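Local coordinates for SusD family protein (Bacteroides uniformis, PDB 7KV1) that probably binds beta-glucans at the cell surface of a human gut bacterium, as a glycan-binding member of the SusD family, at residues G110-V115 against Y156-H161; Q67-N72 against Q93-L98; P270-I275 against R438-L443. All coordinates share one frame; numbering follows the deposited sequence.

Contact 1: G110-V115 against Y156-H161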
loop_
_atom_site.group_PDB
_atom_site.type_symbol
_atom_site.label_atom_id
_atom_site.label_comp_id
_atom_site.label_asym_id
_atom_site.label_seq_id
_atom_site.Cartn_x
_atom_site.Cartn_y
_atom_site.Cartn_z
ATOM N N GLY A 110 -1.181 -16.006 3.913
ATOM C CA GLY A 110 -0.198 -16.558 4.871
ATOM C C GLY A 110 1.210 -16.053 4.624
ATOM O O GLY A 110 1.949 -15.824 5.597
ATOM N N SER A 111 1.599 -15.881 3.358
ATOM C CA SER A 111 2.971 -15.456 2.987
ATOM C C SER A 111 3.252 -14.051 3.533
ATOM O O SER A 111 4.392 -13.791 3.963
ATOM C CB SER A 111 3.188 -15.550 1.484
ATOM O OG SER A 111 2.347 -14.628 0.850
ATOM N N LEU A 112 2.240 -13.181 3.574
ATOM C CA LEU A 112 2.387 -11.790 4.059
ATOM C C LEU A 112 2.718 -11.829 5.550
ATOM O O LEU A 112 3.588 -11.058 5.984
ATOM C CB LEU A 112 1.082 -11.029 3.777
ATOM C CG LEU A 112 1.222 -9.606 3.289
ATOM C CD1 LEU A 112 2.085 -9.559 2.030
ATOM C CD2 LEU A 112 -0.150 -8.980 3.047
ATOM N N TRP A 113 2.090 -12.734 6.295
ATOM C CA TRP A 113 2.396 -12.992 7.723
ATOM C C TRP A 113 3.874 -13.393 7.880
ATOM O O TRP A 113 4.588 -12.758 8.658
ATOM C CB TRP A 113 1.422 -14.038 8.263
ATOM C CG TRP A 113 1.621 -14.481 9.688
ATOM C CD1 TRP A 113 2.635 -15.244 10.188
ATOM C CD2 TRP A 113 0.657 -14.361 10.752
ATOM N NE1 TRP A 113 2.385 -15.578 11.497
ATOM C CE2 TRP A 113 1.189 -15.022 11.871
ATOM C CE3 TRP A 113 -0.590 -13.731 10.854
ATOM C CZ2 TRP A 113 0.526 -15.066 13.087
ATOM C CZ3 TRP A 113 -1.245 -13.772 12.062
ATOM C CH2 TRP A 113 -0.692 -14.437 13.154
ATOM N N THR A 114 4.347 -14.357 7.103
ATOM C CA THR A 114 5.757 -14.815 7.142
ATOM C C THR A 114 6.691 -13.648 6.777
ATOM O O THR A 114 7.642 -13.408 7.527
ATOM C CB THR A 114 5.968 -16.041 6.249
ATOM O OG1 THR A 114 4.986 -16.969 6.689
ATOM C CG2 THR A 114 7.367 -16.603 6.392
ATOM N N VAL A 115 6.420 -12.931 5.684
ATOM C CA VAL A 115 7.220 -11.743 5.286
ATOM C C VAL A 115 7.309 -10.769 6.463
ATOM O O VAL A 115 8.423 -10.360 6.845
ATOM C CB VAL A 115 6.590 -11.052 4.068
ATOM C CG1 VAL A 115 7.227 -9.697 3.822
ATOM C CG2 VAL A 115 6.655 -11.922 2.826
ATOM N N TYR A 156 4.557 -4.313 11.187
ATOM C CA TYR A 156 3.431 -4.577 12.101
ATOM C C TYR A 156 2.176 -3.947 11.510
ATOM O O TYR A 156 1.049 -4.479 11.704
ATOM C CB TYR A 156 3.706 -4.072 13.511
ATOM C CG TYR A 156 4.305 -5.120 14.403
ATOM C CD1 TYR A 156 3.588 -6.264 14.716
ATOM C CD2 TYR A 156 5.588 -4.975 14.916
ATOM C CE1 TYR A 156 4.125 -7.237 15.536
ATOM C CE2 TYR A 156 6.132 -5.941 15.756
ATOM C CZ TYR A 156 5.401 -7.079 16.048
ATOM O OH TYR A 156 5.938 -8.088 16.803
ATOM N N ASN A 157 2.353 -2.807 10.840
ATOM C CA ASN A 157 1.205 -2.061 10.271
ATOM C C ASN A 157 0.506 -2.945 9.222
ATOM O O ASN A 157 -0.733 -2.937 9.135
ATOM C CB ASN A 157 1.675 -0.723 9.700
ATOM C CG ASN A 157 0.546 0.033 9.049
ATOM O OD1 ASN A 157 -0.527 0.187 9.651
ATOM N ND2 ASN A 157 0.794 0.482 7.824
ATOM N N MET A 158 1.290 -3.645 8.406
ATOM C CA MET A 158 0.768 -4.598 7.400
ATOM C C MET A 158 -0.001 -5.732 8.097
ATOM O O MET A 158 -1.163 -5.987 7.737
ATOM C CB MET A 158 1.909 -5.161 6.547
ATOM C CG MET A 158 1.447 -5.820 5.289
ATOM S SD MET A 158 2.884 -6.291 4.279
ATOM C CE MET A 158 3.561 -4.685 3.878
ATOM N N LEU A 159 0.588 -6.353 9.111
ATOM C CA LEU A 159 -0.080 -7.422 9.905
ATOM C C LEU A 159 -1.405 -6.907 10.462
ATOM O O LEU A 159 -2.426 -7.617 10.369
ATOM C CB LEU A 159 0.833 -7.868 11.046
ATOM C CG LEU A 159 2.043 -8.689 10.620
ATOM C CD1 LEU A 159 3.055 -8.753 11.758
ATOM C CD2 LEU A 159 1.629 -10.099 10.176
ATOM N N TRP A 160 -1.360 -5.736 11.077
ATOM C CA TRP A 160 -2.522 -5.111 11.736
ATOM C C TRP A 160 -3.608 -4.886 10.700
ATOM O O TRP A 160 -4.763 -5.211 10.994
ATOM C CB TRP A 160 -2.085 -3.803 12.397
ATOM C CG TRP A 160 -3.173 -2.986 13.004
ATOM C CD1 TRP A 160 -4.022 -3.325 14.016
ATOM C CD2 TRP A 160 -3.469 -1.619 12.684
ATOM N NE1 TRP A 160 -4.868 -2.276 14.297
ATOM C CE2 TRP A 160 -4.550 -1.219 13.506
ATOM C CE3 TRP A 160 -2.997 -0.724 11.715
ATOM C CZ2 TRP A 160 -5.146 0.039 13.399
ATOM C CZ3 TRP A 160 -3.529 0.545 11.668
ATOM C CH2 TRP A 160 -4.589 0.926 12.499
ATOM N N HIS A 161 -3.265 -4.374 9.518
ATOM C CA HIS A 161 -4.274 -4.048 8.468
ATOM C C HIS A 161 -4.992 -5.319 8.004
ATOM O O HIS A 161 -6.222 -5.261 7.787
ATOM C CB HIS A 161 -3.637 -3.323 7.266
ATOM C CG HIS A 161 -3.655 -1.830 7.315
ATOM N ND1 HIS A 161 -2.802 -1.096 8.106
ATOM C CD2 HIS A 161 -4.428 -0.925 6.667
ATOM C CE1 HIS A 161 -3.003 0.186 7.893
ATOM N NE2 HIS A 161 -4.028 0.321 7.044
#
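Leu112 and Met158 meet where helix 110-129 packs against helix 138-162, two members of the alpha-helical, TPR-clan part of the SusD fold. The tight part of the interface is apolar and small. Leu112 directs its CB toward the partner helix, and its CG lies 3.8 Å from SD of Met158, with CD1 of the leucine only slightly farther from the same sulfur. The two side chains cross at about a right angle, so the leucine fork sits against the sulfur rather than running alongside the methionine chain. Met158 has CG anti to its backbone N (chi1 -164°) and then bends at chi3 (-65°), which turns its CE methyl off the line of the chain. At the next residue of each helix, Leu159 brings its CD2 methyl to the backbone of Trp113, while the indole itself is met only obliquely: CE3 of Trp113 is 4.3 Å from CD2 of Leu159. Tyr117, Asp116 and Ile120, all on helix 110-129, continue the packing around Leu159, and Phe163 meets the Trp113 ring edge-to-face.

The other side of helix 110-129 is looser. Thr114 turns its CB away from the partner helix and is exposed, and Gly110 and Ser111 are partly exposed. The two helices come nearest in backbone at Trp113 and Leu159, 6.5 Å between CA atoms, and there the CD2 methyl of Leu159 rests 3.9 Å from CA of Trp113.

Contact 2: Q67-N72 against Q93-L98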
loop_
_atom_site.group_PDB
_atom_site.type_symbol
_atom_site.label_atom_id
_atom_site.label_comp_id
_atom_site.label_asym_id
_atom_site.label_seq_id
_atom_site.Cartn_x
_atom_site.Cartn_y
_atom_site.Cartn_z
ATOM N N GLN A 67 5.333 -18.386 -3.642
ATOM C CA GLN A 67 4.546 -18.052 -4.849
ATOM C C GLN A 67 4.570 -16.533 -5.046
ATOM O O GLN A 67 4.818 -15.813 -4.067
ATOM C CB GLN A 67 3.124 -18.592 -4.699
ATOM C CG GLN A 67 2.404 -18.774 -6.028
ATOM C CD GLN A 67 1.382 -19.883 -5.984
ATOM O OE1 GLN A 67 0.912 -20.296 -4.921
ATOM N NE2 GLN A 67 1.014 -20.367 -7.158
ATOM N N TYR A 68 4.304 -16.075 -6.270
ATOM C CA TYR A 68 4.338 -14.645 -6.670
ATOM C C TYR A 68 3.168 -13.882 -6.018
ATOM O O TYR A 68 2.032 -14.361 -5.967
ATOM C CB TYR A 68 4.414 -14.533 -8.193
ATOM C CG TYR A 68 5.772 -14.916 -8.736
ATOM C CD1 TYR A 68 6.908 -14.223 -8.341
ATOM C CD2 TYR A 68 5.939 -15.995 -9.589
ATOM C CE1 TYR A 68 8.168 -14.569 -8.800
ATOM C CE2 TYR A 68 7.194 -16.353 -10.063
ATOM C CZ TYR A 68 8.314 -15.637 -9.667
ATOM O OH TYR A 68 9.564 -15.953 -10.117
ATOM N N ASN A 69 3.460 -12.668 -5.558
ATOM C CA ASN A 69 2.491 -11.807 -4.834
ATOM C C ASN A 69 2.902 -10.340 -5.013
ATOM O O ASN A 69 4.016 -10.101 -5.522
ATOM C CB ASN A 69 2.414 -12.223 -3.368
ATOM C CG ASN A 69 1.262 -11.547 -2.656
ATOM O OD1 ASN A 69 0.260 -11.196 -3.284
ATOM N ND2 ASN A 69 1.399 -11.348 -1.357
ATOM N N ALA A 70 2.032 -9.394 -4.638
ATOM C CA ALA A 70 2.307 -7.945 -4.728
ATOM C C ALA A 70 1.422 -7.217 -3.716
ATOM O O ALA A 70 0.251 -7.594 -3.553
ATOM C CB ALA A 70 2.070 -7.464 -6.135
ATOM N N LEU A 71 1.966 -6.200 -3.069
ATOM C CA LEU A 71 1.254 -5.454 -1.997
ATOM C C LEU A 71 0.040 -4.737 -2.604
ATOM O O LEU A 71 -0.966 -4.585 -1.874
ATOM C CB LEU A 71 2.226 -4.467 -1.342
ATOM C CG LEU A 71 3.354 -5.128 -0.536
ATOM C CD1 LEU A 71 4.306 -4.093 0.027
ATOM C CD2 LEU A 71 2.782 -5.978 0.591
ATOM N N ASN A 72 0.129 -4.229 -3.842
ATOM C CA ASN A 72 -1.017 -3.488 -4.436
ATOM C C ASN A 72 -2.108 -4.501 -4.791
ATOM O O ASN A 72 -3.292 -4.151 -4.593
ATOM C CB ASN A 72 -0.632 -2.544 -5.588
ATOM C CG ASN A 72 -0.014 -3.232 -6.790
ATOM O OD1 ASN A 72 0.676 -4.251 -6.650
ATOM N ND2 ASN A 72 -0.229 -2.667 -7.985
ATOM N N GLN A 93 -6.526 -19.301 -6.086
ATOM C CA GLN A 93 -7.828 -19.515 -5.434
ATOM C C GLN A 93 -7.938 -18.628 -4.170
ATOM O O GLN A 93 -9.028 -18.089 -3.922
ATOM C CB GLN A 93 -7.959 -21.007 -5.158
ATOM C CG GLN A 93 -9.137 -21.355 -4.274
ATOM C CD GLN A 93 -9.298 -22.855 -4.255
ATOM O OE1 GLN A 93 -9.825 -23.410 -5.201
ATOM N NE2 GLN A 93 -8.782 -23.505 -3.219
ATOM N N ASN A 94 -6.858 -18.456 -3.406
ATOM C CA ASN A 94 -6.898 -17.648 -2.149
ATOM C C ASN A 94 -7.331 -16.224 -2.505
ATOM O O ASN A 94 -8.205 -15.672 -1.794
ATOM C CB ASN A 94 -5.579 -17.710 -1.379
ATOM C CG ASN A 94 -4.391 -17.195 -2.153
ATOM O OD1 ASN A 94 -4.310 -17.398 -3.363
ATOM N ND2 ASN A 94 -3.534 -16.438 -1.481
ATOM N N TRP A 95 -6.799 -15.658 -3.592
ATOM C CA TRP A 95 -7.172 -14.286 -4.025
ATOM C C TRP A 95 -8.655 -14.251 -4.415
ATOM O O TRP A 95 -9.360 -13.307 -3.969
ATOM C CB TRP A 95 -6.318 -13.768 -5.167
ATOM C CG TRP A 95 -4.878 -13.532 -4.852
ATOM C CD1 TRP A 95 -4.242 -13.594 -3.645
ATOM C CD2 TRP A 95 -3.872 -13.247 -5.837
ATOM N NE1 TRP A 95 -2.901 -13.328 -3.807
ATOM C CE2 TRP A 95 -2.656 -13.082 -5.143
ATOM C CE3 TRP A 95 -3.903 -13.051 -7.221
ATOM C CZ2 TRP A 95 -1.466 -12.801 -5.811
ATOM C CZ3 TRP A 95 -2.721 -12.769 -7.874
ATOM C CH2 TRP A 95 -1.530 -12.613 -7.173
ATOM N N HIS A 96 -9.139 -15.242 -5.182
ATOM C CA HIS A 96 -10.571 -15.305 -5.576
ATOM C C HIS A 96 -11.438 -15.380 -4.315
ATOM O O HIS A 96 -12.483 -14.727 -4.272
ATOM C CB HIS A 96 -10.847 -16.457 -6.533
ATOM C CG HIS A 96 -10.285 -16.202 -7.893
ATOM N ND1 HIS A 96 -10.933 -15.409 -8.815
ATOM C CD2 HIS A 96 -9.122 -16.552 -8.457
ATOM C CE1 HIS A 96 -10.212 -15.324 -9.910
ATOM N NE2 HIS A 96 -9.097 -15.989 -9.720
ATOM N N MET A 97 -11.040 -16.157 -3.333
ATOM C CA MET A 97 -11.875 -16.355 -2.117
ATOM C C MET A 97 -11.869 -15.078 -1.231
ATOM O O MET A 97 -12.910 -14.762 -0.681
ATOM C CB MET A 97 -11.411 -17.601 -1.366
ATOM C CG MET A 97 -11.791 -18.872 -2.140
ATOM S SD MET A 97 -11.184 -20.384 -1.408
ATOM C CE MET A 97 -12.351 -20.552 -0.063
ATOM N N LEU A 98 -10.748 -14.384 -1.107
ATOM C CA LEU A 98 -10.631 -13.094 -0.382
ATOM C C LEU A 98 -11.540 -12.083 -1.064
ATOM O O LEU A 98 -12.264 -11.358 -0.372
ATOM C CB LEU A 98 -9.162 -12.648 -0.396
ATOM C CG LEU A 98 -8.277 -13.439 0.573
ATOM C CD1 LEU A 98 -6.822 -13.391 0.168
ATOM C CD2 LEU A 98 -8.468 -12.934 2.002
#
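Trp95 lays the benzo half of its indole obliquely against the carboxamide of Asn69 and the backbone just before it. CZ2 of Trp95 does most of the touching: it lies 3.5 Å from OD1 of Asn69 and 3.8 Å from the carbonyl O of Tyr68, so that two oxygens meet the same carbon. The amide and the indole are turned 39° against each other, neither stacked flat nor set square. NE1 of Trp95 is 3.8 Å from OD1 of Asn69, and this is packing between a carbonyl oxygen and a ring. The indole reaches this far because its CG stands anti to the carbonyl carbon (chi1 -66°), which sends the ring across a backbone gap of 10.0 Å between CA of Asn69 and CA of Trp95.

This packing joins helix 93-99 to the loop that leads into helix 71-76, within the N-terminal, TPR-clan part of the SusD fold, with Ala70 at the N-cap position of that helix. The Asn69 amide has a partner at each end: ND2 donates to the Asp74 carboxylate, and OD1 takes a weak bond from N of Ala70 at 2.9 Å. Cutting Trp95 back to an alanine removes the indole, and is likely to open a gap beside the Asn69 amide and the Tyr68 carbonyl and leave the Phe336 ring without its edge-to-face mate. Asn69 also rests on Ser111 and Leu112 of helix 110-129, while the Tyr68 side chain packs on Val311 and Leu315.

Contact 3: P270-I275 against R438-L443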
loop_
_atom_site.group_PDB
_atom_site.type_symbol
_atom_site.label_atom_id
_atom_site.label_comp_id
_atom_site.label_asym_id
_atom_site.label_seq_id
_atom_site.Cartn_x
_atom_site.Cartn_y
_atom_site.Cartn_z
ATOM N N PRO A 270 4.152 17.731 -12.175
ATOM C CA PRO A 270 3.282 18.459 -13.094
ATOM C C PRO A 270 2.512 17.523 -14.025
ATOM O O PRO A 270 1.435 17.886 -14.406
ATOM C CB PRO A 270 4.227 19.378 -13.896
ATOM C CG PRO A 270 5.463 19.501 -13.024
ATOM C CD PRO A 270 5.523 18.269 -12.142
ATOM N N SER A 271 3.105 16.370 -14.391
ATOM C CA SER A 271 2.475 15.320 -15.233
ATOM C C SER A 271 2.188 14.090 -14.359
ATOM O O SER A 271 3.151 13.482 -13.875
ATOM C CB SER A 271 3.369 14.935 -16.403
ATOM O OG SER A 271 2.976 13.676 -16.933
ATOM N N PHE A 272 0.923 13.738 -14.152
ATOM C CA PHE A 272 0.550 12.486 -13.445
ATOM C C PHE A 272 1.154 11.286 -14.186
ATOM O O PHE A 272 1.618 10.311 -13.548
ATOM C CB PHE A 272 -0.960 12.362 -13.418
ATOM C CG PHE A 272 -1.474 11.177 -12.660
ATOM C CD1 PHE A 272 -1.714 11.257 -11.286
ATOM C CD2 PHE A 272 -1.766 10.011 -13.328
ATOM C CE1 PHE A 272 -2.254 10.180 -10.615
ATOM C CE2 PHE A 272 -2.340 8.946 -12.659
ATOM C CZ PHE A 272 -2.556 9.018 -11.299
ATOM N N ALA A 273 1.057 11.302 -15.512
ATOM C CA ALA A 273 1.611 10.226 -16.374
ATOM C C ALA A 273 3.102 10.006 -16.073
ATOM O O ALA A 273 3.502 8.865 -15.982
ATOM C CB ALA A 273 1.394 10.556 -17.826
ATOM N N ASN A 274 3.894 11.063 -15.895
ATOM C CA ASN A 274 5.371 11.017 -15.732
ATOM C C ASN A 274 5.752 10.344 -14.408
ATOM O O ASN A 274 6.890 9.828 -14.291
ATOM C CB ASN A 274 5.993 12.426 -15.793
ATOM C CG ASN A 274 6.092 13.063 -17.175
ATOM O OD1 ASN A 274 5.658 12.494 -18.183
ATOM N ND2 ASN A 274 6.637 14.278 -17.231
ATOM N N ILE A 275 4.863 10.358 -13.406
ATOM C CA ILE A 275 5.131 9.656 -12.120
ATOM C C ILE A 275 5.574 8.213 -12.409
ATOM O O ILE A 275 6.516 7.729 -11.734
ATOM C CB ILE A 275 3.881 9.654 -11.220
ATOM C CG1 ILE A 275 3.499 11.043 -10.713
ATOM C CG2 ILE A 275 4.101 8.699 -10.047
ATOM C CD1 ILE A 275 2.080 11.111 -10.193
ATOM N N ARG A 438 -6.789 18.043 -7.917
ATOM C CA ARG A 438 -7.758 18.091 -9.054
ATOM C C ARG A 438 -7.131 18.842 -10.228
ATOM O O ARG A 438 -7.198 18.343 -11.349
ATOM C CB ARG A 438 -9.045 18.773 -8.617
ATOM C CG ARG A 438 -9.875 17.931 -7.667
ATOM C CD ARG A 438 -11.273 18.461 -7.446
ATOM N NE ARG A 438 -12.091 18.545 -8.643
ATOM C CZ ARG A 438 -12.833 17.559 -9.147
ATOM N NH1 ARG A 438 -12.836 16.339 -8.609
ATOM N NH2 ARG A 438 -13.556 17.805 -10.224
ATOM N N THR A 439 -6.498 19.987 -9.970
ATOM C CA THR A 439 -5.880 20.828 -11.031
ATOM C C THR A 439 -4.780 20.035 -11.745
ATOM O O THR A 439 -4.694 20.123 -12.976
ATOM C CB THR A 439 -5.315 22.139 -10.465
ATOM O OG1 THR A 439 -6.429 22.793 -9.891
ATOM C CG2 THR A 439 -4.730 23.050 -11.522
ATOM N N ARG A 440 -3.940 19.286 -11.015
ATOM C CA ARG A 440 -2.838 18.499 -11.639
ATOM C C ARG A 440 -3.477 17.487 -12.602
ATOM O O ARG A 440 -2.918 17.181 -13.697
ATOM C CB ARG A 440 -1.941 17.883 -10.549
ATOM C CG ARG A 440 -0.676 17.213 -11.068
ATOM C CD ARG A 440 -0.957 15.757 -11.464
ATOM N NE ARG A 440 -1.182 14.881 -10.300
ATOM C CZ ARG A 440 -0.200 14.383 -9.537
ATOM N NH1 ARG A 440 1.065 14.685 -9.795
ATOM N NH2 ARG A 440 -0.485 13.605 -8.498
ATOM N N ALA A 441 -4.640 16.979 -12.248
ATOM C CA ALA A 441 -5.357 15.984 -13.084
ATOM C C ALA A 441 -6.134 16.637 -14.253
ATOM O O ALA A 441 -6.717 15.906 -15.022
ATOM C CB ALA A 441 -6.239 15.154 -12.206
ATOM N N GLY A 442 -6.131 17.962 -14.385
ATOM C CA GLY A 442 -6.784 18.687 -15.497
ATOM C C GLY A 442 -8.250 19.011 -15.215
ATOM O O GLY A 442 -8.957 19.405 -16.161
ATOM N N LEU A 443 -8.699 18.836 -13.972
ATOM C CA LEU A 443 -10.102 19.050 -13.568
ATOM C C LEU A 443 -10.214 20.448 -12.997
ATOM O O LEU A 443 -9.182 20.965 -12.496
ATOM C CB LEU A 443 -10.532 18.048 -12.509
ATOM C CG LEU A 443 -10.538 16.580 -12.926
ATOM C CD1 LEU A 443 -11.132 15.735 -11.805
ATOM C CD2 LEU A 443 -11.305 16.381 -14.226
HETATM O O HOH W 1 -1.126 15.585 -15.217
#
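Arg440 leaves the last turn of helix 429-440 with CG anti to the backbone N (chi1 -172°), then bends twice, at chi2 and chi3, and this folded chain carries its guanidinium to Phe272 and Ile275. Phe272 also sets CG anti to its backbone N, and its ring comes edge-on to the arginine. CD1 of Phe272 sits 3.5 Å above one face of the guanidinium, offset toward the rim, and 3.8 Å from NE of Arg440, which in turn lies near the plane of the ring. The two planes are 77° apart, so the phenyl offers its edge to the face of the arginine. Ile275 adds its CD1 methyl, 3.7 Å from NH1 of Arg440. The aliphatic part is used as well: CD of Arg440 packs 3.9 Å from CB of Phe272.

Such a buried charge is met elsewhere, by salt bridges to Glu285 at NH1 and Glu461 at NH2, and by the carbonyl of Asn269, which also takes NH1. These partners probably fix the rotation of the guanidinium against the aromatic edge. A water links the backbones, accepting from N of Phe272 at 3.0 Å and donating to O of Arg440 at 2.8 Å.

Both segments hold a helix end. Ser271 caps the start of a short, weakly bonded helix at about 272-275, its OG accepting from N of Asn274, while Gly442, at positive phi with bonds from Gly442 N to Thr439 O and Leu443 N to Arg438 O, closes helix 429-440 in a Schellman motif.

In the fold
Read from the N terminus, contact 2 comes first and closes a short, mostly irregular loop between residues 67 and 98. Contact 1 then closes the largely helical excursion from 110 to 161, and contact 3 spans by far the longest loop, from 270 to 443. The three follow one another in series, with no nesting or crossing. Contacts 1 and 2 touch: Leu71, at the start of helix 71-76, packs on Met158, while Asn69 touches both Leu112 and Trp95, so residues 69-71 lie between the helix pair and helix 93-99. Contact 3 stands apart, with its centre about 33 Å from that of contact 1, across the chain's centre, where it ties helix 272-275 to the end of helix 429-440.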